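Putative nucleotidyltransferase (Sulfolobus solfataricus P2, PDB 2RFF) probably acts as a nucleotidyltransferase, transferring nucleotidyl groups. Local coordinates at residues I55-K60 with Y72-F77; L100-K103 with G107-L110. One frame throughout, in Å; residues are numbered along the deposited sequence. Where two conformers were deposited one is given.

The two contacts hang on one mixed beta sheet and follow each other along the chain. Contact 1 (55-60 with 72-77) closes before contact 2 (100-103 with 107-110) opens. Their centres lie about 16 Å apart, and their nearest atoms are about 6 Å apart without touching. Contact 1 packs strand 53-59 against helix 67-74 within a beta-alpha-beta unit that continues into strand 82-88. Contact 2 is the hairpin of strands 98-103 and 107-108. Strand 107-108 is outermost on one side of the sheet and strand 82-88 on the other. Strand 33-39 runs between strands 53-59 and 98-103. Contact 1 thus fixes a helix on the sheet of a probable nucleotidyltransferase domain, and contact 2 closes its hairpin.

Contact 1 (I55-K60 with Y72-F77); sequences ILFVFK and YMVSRF
Phe-59 and Phe-57 of strand 53-59 meet Met-73 and Val-74 of helix 67-74. This is helix-on-sheet packing inside a beta-alpha-beta unit completed by strand 82-88. The contact is apolar. Met-73, a selenomethionine, and Phe-59 approach from opposite directions. In one of two deposited conformers, and so with less certainty, Met-73 SE sits almost straight above the Phe-59 ring, 4.2 Å from the ring centroid, in a Met-aromatic contact. In the same conformer the Met-73 side chain bends at its last torsion (chi3 68°), which brings the methyl CE over the same ring. Met-73 CE lies toward the CD2-CE2 rim, over the face and 3.6 Å from the Phe-59 ring centroid, a CH-pi contact. Val-74 serves both rings with one methyl. CG1 stands over the centre of the Phe-57 face, 4.3 Å from the ring centroid. The same CG1 meets Phe-59 at the ring edge, 3.9 Å from CZ. Thus one ring offers its face and the other its rim to the same group. Tyr-84 and Val-86 of strand 82-88 also touch Val-74, and Phe-30 touches Met-73. On the opposite face of the Phe-57 ring, CG2 of Ile-55 lies 3.7 Å above the plane, offset toward the rim.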
loop_
_atom_site.group_PDB
_atom_site.type_symbol
_atom_site.label_atom_id
_atom_site.label_comp_id
_atom_site.label_asym_id
_atom_site.label_seq_id
_atom_site.Cartn_x
_atom_site.Cartn_y
_atom_site.Cartn_z
ATOM N N ILE A 55 -3.343 -0.452 1.173
ATOM C CA ILE A 55 -1.985 0.048 1.147
ATOM C C ILE A 55 -1.562 0.471 2.536
ATOM O O ILE A 55 -2.226 1.288 3.157
ATOM C CB ILE A 55 -1.856 1.247 0.187
ATOM C CG1 ILE A 55 -2.342 0.870 -1.232
ATOM C CG2 ILE A 55 -0.372 1.715 0.145
ATOM C CD1 ILE A 55 -2.247 2.063 -2.179
ATOM N N LEU A 56 -0.450 -0.090 3.010
ATOM C CA LEU A 56 0.163 0.276 4.290
ATOM C C LEU A 56 1.357 1.178 4.002
ATOM O O LEU A 56 2.322 0.733 3.384
ATOM C CB LEU A 56 0.597 -0.956 5.088
ATOM C CG LEU A 56 1.485 -0.661 6.298
ATOM C CD1 LEU A 56 0.770 0.269 7.269
ATOM C CD2 LEU A 56 1.979 -1.950 6.925
ATOM N N PHE A 57 1.282 2.429 4.455
ATOM C CA PHE A 57 2.394 3.369 4.322
ATOM C C PHE A 57 3.174 3.326 5.644
ATOM O O PHE A 57 2.575 3.541 6.705
ATOM C CB PHE A 57 1.883 4.780 4.082
ATOM C CG PHE A 57 1.088 4.958 2.854
ATOM C CD1 PHE A 57 1.729 5.257 1.683
ATOM C CD2 PHE A 57 -0.283 4.849 2.875
ATOM C CE1 PHE A 57 1.032 5.478 0.530
ATOM C CE2 PHE A 57 -1.013 5.092 1.696
ATOM C CZ PHE A 57 -0.357 5.379 0.537
ATOM N N VAL A 58 4.482 3.162 5.552
ATOM C CA VAL A 58 5.366 3.030 6.742
ATOM C C VAL A 58 6.376 4.169 6.700
ATOM O O VAL A 58 7.146 4.252 5.767
ATOM C CB VAL A 58 6.095 1.669 6.889
ATOM C CG1 VAL A 58 6.943 1.586 8.207
ATOM C CG2 VAL A 58 5.073 0.572 6.840
ATOM N N PHE A 59 6.295 5.067 7.680
ATOM C CA PHE A 59 7.136 6.260 7.775
ATOM C C PHE A 59 8.075 6.188 8.944
ATOM O O PHE A 59 7.737 5.613 9.948
ATOM C CB PHE A 59 6.301 7.532 8.008
ATOM C CG PHE A 59 5.380 7.917 6.864
ATOM C CD1 PHE A 59 4.125 7.359 6.738
ATOM C CD2 PHE A 59 5.726 8.945 5.972
ATOM C CE1 PHE A 59 3.230 7.784 5.694
ATOM C CE2 PHE A 59 4.871 9.338 4.924
ATOM C CZ PHE A 59 3.627 8.761 4.802
ATOM N N LYS A 60 9.240 6.805 8.801
ATOM C CA LYS A 60 10.163 6.953 9.935
ATOM C C LYS A 60 9.766 8.180 10.747
ATOM O O LYS A 60 9.289 9.153 10.199
ATOM C CB LYS A 60 11.613 7.107 9.447
ATOM C CG LYS A 60 12.046 5.902 8.653
ATOM C CD LYS A 60 13.545 5.713 8.518
ATOM C CE LYS A 60 14.153 6.453 7.371
ATOM N NZ LYS A 60 15.632 6.085 7.218
ATOM N N TYR A 72 -4.176 12.550 7.569
ATOM C CA TYR A 72 -4.034 13.824 6.818
ATOM C C TYR A 72 -2.764 13.803 5.973
ATOM O O TYR A 72 -2.731 14.450 4.949
ATOM C CB TYR A 72 -4.042 15.008 7.803
ATOM C CG TYR A 72 -4.212 16.422 7.219
ATOM C CD1 TYR A 72 -5.473 16.856 6.778
ATOM C CD2 TYR A 72 -3.140 17.355 7.181
ATOM C CE1 TYR A 72 -5.657 18.176 6.279
ATOM C CE2 TYR A 72 -3.314 18.672 6.645
ATOM C CZ TYR A 72 -4.572 19.072 6.228
ATOM O OH TYR A 72 -4.771 20.333 5.715
HETATM N N MSE A 73 -1.721 13.050 6.386
HETATM C CA MSE A 73 -0.464 12.964 5.604
HETATM C C MSE A 73 -0.661 12.431 4.196
HETATM O O MSE A 73 -0.040 12.907 3.245
HETATM C CB MSE A 73 0.588 12.020 6.223
HETATM C CG MSE A 73 1.075 12.307 7.634
HETATM SE SE MSE A 73 2.394 11.082 8.254
HETATM C CE MSE A 73 3.791 11.653 7.035
ATOM N N VAL A 74 -1.514 11.420 4.060
ATOM C CA VAL A 74 -1.735 10.758 2.767
ATOM C C VAL A 74 -3.096 10.942 2.138
ATOM O O VAL A 74 -3.241 10.671 0.962
ATOM C CB VAL A 74 -1.406 9.238 2.880
ATOM C CG1 VAL A 74 0.043 9.065 3.396
ATOM C CG2 VAL A 74 -2.397 8.469 3.783
ATOM N N SER A 75 -4.078 11.421 2.904
ATOM C CA SER A 75 -5.474 11.553 2.444
ATOM C C SER A 75 -5.659 12.063 1.050
ATOM O O SER A 75 -6.355 11.432 0.243
ATOM C CB SER A 75 -6.253 12.477 3.382
ATOM O OG SER A 75 -7.603 12.545 2.961
ATOM N N ARG A 76 -5.019 13.189 0.757
ATOM C CA ARG A 76 -5.202 13.801 -0.576
ATOM C C ARG A 76 -4.648 13.043 -1.774
ATOM O O ARG A 76 -5.016 13.342 -2.901
ATOM C CB ARG A 76 -4.714 15.249 -0.633
ATOM C CG ARG A 76 -3.245 15.490 -0.609
ATOM C CD ARG A 76 -3.029 16.947 -0.950
ATOM N NE ARG A 76 -1.706 17.376 -0.544
ATOM C CZ ARG A 76 -0.591 17.223 -1.248
ATOM N NH1 ARG A 76 -0.574 16.603 -2.423
ATOM N NH2 ARG A 76 0.539 17.700 -0.735
ATOM N N PHE A 77 -3.777 12.077 -1.528
ATOM C CA PHE A 77 -3.218 11.244 -2.571
ATOM C C PHE A 77 -4.070 10.025 -2.879
ATOM O O PHE A 77 -3.828 9.367 -3.884
ATOM C CB PHE A 77 -1.835 10.735 -2.143
ATOM C CG PHE A 77 -0.839 11.830 -1.858
ATOM C CD1 PHE A 77 -0.042 12.363 -2.857
ATOM C CD2 PHE A 77 -0.650 12.278 -0.559
ATOM C CE1 PHE A 77 0.903 13.375 -2.570
ATOM C CE2 PHE A 77 0.268 13.276 -0.260
ATOM C CZ PHE A 77 1.058 13.824 -1.277
#

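Contact 2 (L100-K103 with G107-L110); sequences LFWK and GFVL
The Phe-108 ring takes the edge of Trp-102 on one face and has Phe-101 at its rim. Trp-102 CD1 stands 3.4 Å above the ring plane, over the centre. This is an edge-to-face pair with the planes at 59°. At the rim, Phe-108 CE1 lies 3.8 Å from Phe-101 CE2. Here the edge of Phe-108 turns toward the face of Phe-101 in an offset edge-to-face pair, planes at 80°. Phe-108 and Trp-102 can meet because they form a non-hydrogen-bonded pair of the antiparallel hairpin 98-103/107-108. With an alanine at Phe-108, the indole edge and the Phe-101 ring would probably lose the ring that joins them. Val-23 and Lys-20 of helix 6-29 also touch Phe-108.

Strand 98-103 has a classic beta bulge here: Phe-101 and Trp-102 both lie opposite the single residue Val-36 of strand 33-39, and both share backbone hydrogen bonds with it. Across the hairpin, Val-109 N donates to Phe-101 O at 2.9 Å, nearly straight at hydrogen but from above the carbonyl plane. Lys-103 N donates to Gly-107 O at 3.2 Å; the return bond from Gly-107 N to Lys-103 O is weak. Lys-103 NZ forms salt bridges with Glu-34 and Glu-35 of strand 33-39. A water donates to Phe-101 O (2.8 Å) and to Val-109 O (2.6 Å). Phe-101 O therefore accepts two bonds, which fix this carbonyl beside the aromatic cluster.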
loop_
_atom_site.group_PDB
_atom_site.type_symbol
_atom_site.label_atom_id
_atom_site.label_comp_id
_atom_site.label_asym_id
_atom_site.label_seq_id
_atom_site.Cartn_x
_atom_site.Cartn_y
_atom_site.Cartn_z
ATOM N N LEU A 100 5.728 -6.688 0.564
ATOM C CA LEU A 100 6.542 -5.503 0.361
ATOM C C LEU A 100 6.365 -5.021 -1.099
ATOM O O LEU A 100 6.607 -5.721 -2.072
ATOM C CB LEU A 100 8.002 -5.751 0.737
ATOM C CG LEU A 100 8.920 -4.529 0.686
ATOM C CD1 LEU A 100 8.648 -3.556 1.805
ATOM C CD2 LEU A 100 10.398 -4.976 0.740
ATOM N N PHE A 101 5.950 -3.773 -1.208
ATOM C CA PHE A 101 5.625 -3.173 -2.485
ATOM C C PHE A 101 6.714 -2.206 -2.913
ATOM O O PHE A 101 7.029 -2.124 -4.098
ATOM C CB PHE A 101 4.276 -2.451 -2.348
ATOM C CG PHE A 101 3.698 -1.902 -3.639
ATOM C CD1 PHE A 101 3.275 -2.786 -4.626
ATOM C CD2 PHE A 101 3.509 -0.528 -3.808
ATOM C CE1 PHE A 101 2.697 -2.291 -5.786
ATOM C CE2 PHE A 101 2.944 -0.027 -4.993
ATOM C CZ PHE A 101 2.557 -0.907 -5.989
ATOM N N TRP A 102 7.230 -1.443 -1.954
ATOM C CA TRP A 102 8.209 -0.417 -2.203
ATOM C C TRP A 102 9.013 -0.209 -0.928
ATOM O O TRP A 102 8.515 -0.387 0.204
ATOM C CB TRP A 102 7.475 0.870 -2.623
ATOM C CG TRP A 102 8.330 2.100 -2.839
ATOM C CD1 TRP A 102 8.847 2.546 -4.015
ATOM C CD2 TRP A 102 8.787 3.012 -1.834
ATOM N NE1 TRP A 102 9.570 3.708 -3.824
ATOM C CE2 TRP A 102 9.569 4.000 -2.482
ATOM C CE3 TRP A 102 8.616 3.092 -0.436
ATOM C CZ2 TRP A 102 10.163 5.073 -1.782
ATOM C CZ3 TRP A 102 9.230 4.139 0.271
ATOM C CH2 TRP A 102 9.985 5.123 -0.410
ATOM N N LYS A 103 10.268 0.145 -1.131
ATOM C CA LYS A 103 11.161 0.509 -0.027
ATOM C C LYS A 103 12.088 1.592 -0.572
ATOM O O LYS A 103 12.548 1.504 -1.698
ATOM C CB LYS A 103 11.932 -0.685 0.517
ATOM C CG LYS A 103 12.827 -0.341 1.690
ATOM C CD LYS A 103 13.310 -1.601 2.322
ATOM C CE LYS A 103 14.327 -1.357 3.400
ATOM N NZ LYS A 103 13.759 -0.689 4.565
ATOM N N GLY A 107 13.371 0.948 -4.289
ATOM C CA GLY A 107 12.369 1.357 -5.283
ATOM C C GLY A 107 11.210 0.367 -5.216
ATOM O O GLY A 107 10.986 -0.253 -4.202
ATOM N N PHE A 108 10.481 0.189 -6.302
ATOM C CA PHE A 108 9.375 -0.780 -6.333
ATOM C C PHE A 108 9.872 -2.210 -6.493
ATOM O O PHE A 108 10.820 -2.460 -7.223
ATOM C CB PHE A 108 8.365 -0.441 -7.420
ATOM C CG PHE A 108 7.669 0.828 -7.170
ATOM C CD1 PHE A 108 6.528 0.846 -6.373
ATOM C CD2 PHE A 108 8.195 2.036 -7.629
ATOM C CE1 PHE A 108 5.871 2.070 -6.082
ATOM C CE2 PHE A 108 7.531 3.247 -7.356
ATOM C CZ PHE A 108 6.382 3.247 -6.548
ATOM N N VAL A 109 9.216 -3.136 -5.798
ATOM C CA VAL A 109 9.541 -4.564 -5.826
ATOM C C VAL A 109 8.752 -5.150 -7.009
ATOM O O VAL A 109 7.560 -4.867 -7.184
ATOM C CB VAL A 109 9.197 -5.226 -4.463
ATOM C CG1 VAL A 109 9.523 -6.722 -4.467
ATOM C CG2 VAL A 109 9.951 -4.562 -3.359
ATOM N N LEU A 110 9.452 -5.879 -7.877
ATOM C CA LEU A 110 8.874 -6.502 -9.104
ATOM C C LEU A 110 8.245 -5.560 -10.167
ATOM O O LEU A 110 7.676 -6.059 -11.135
ATOM C CB LEU A 110 7.894 -7.659 -8.740
ATOM C CG LEU A 110 8.509 -9.068 -8.546
ATOM C CD1 LEU A 110 8.914 -9.692 -9.877
ATOM C CD2 LEU A 110 9.697 -9.030 -7.592
HETATM O O HOH W 1 5.700 -3.218 -6.352
#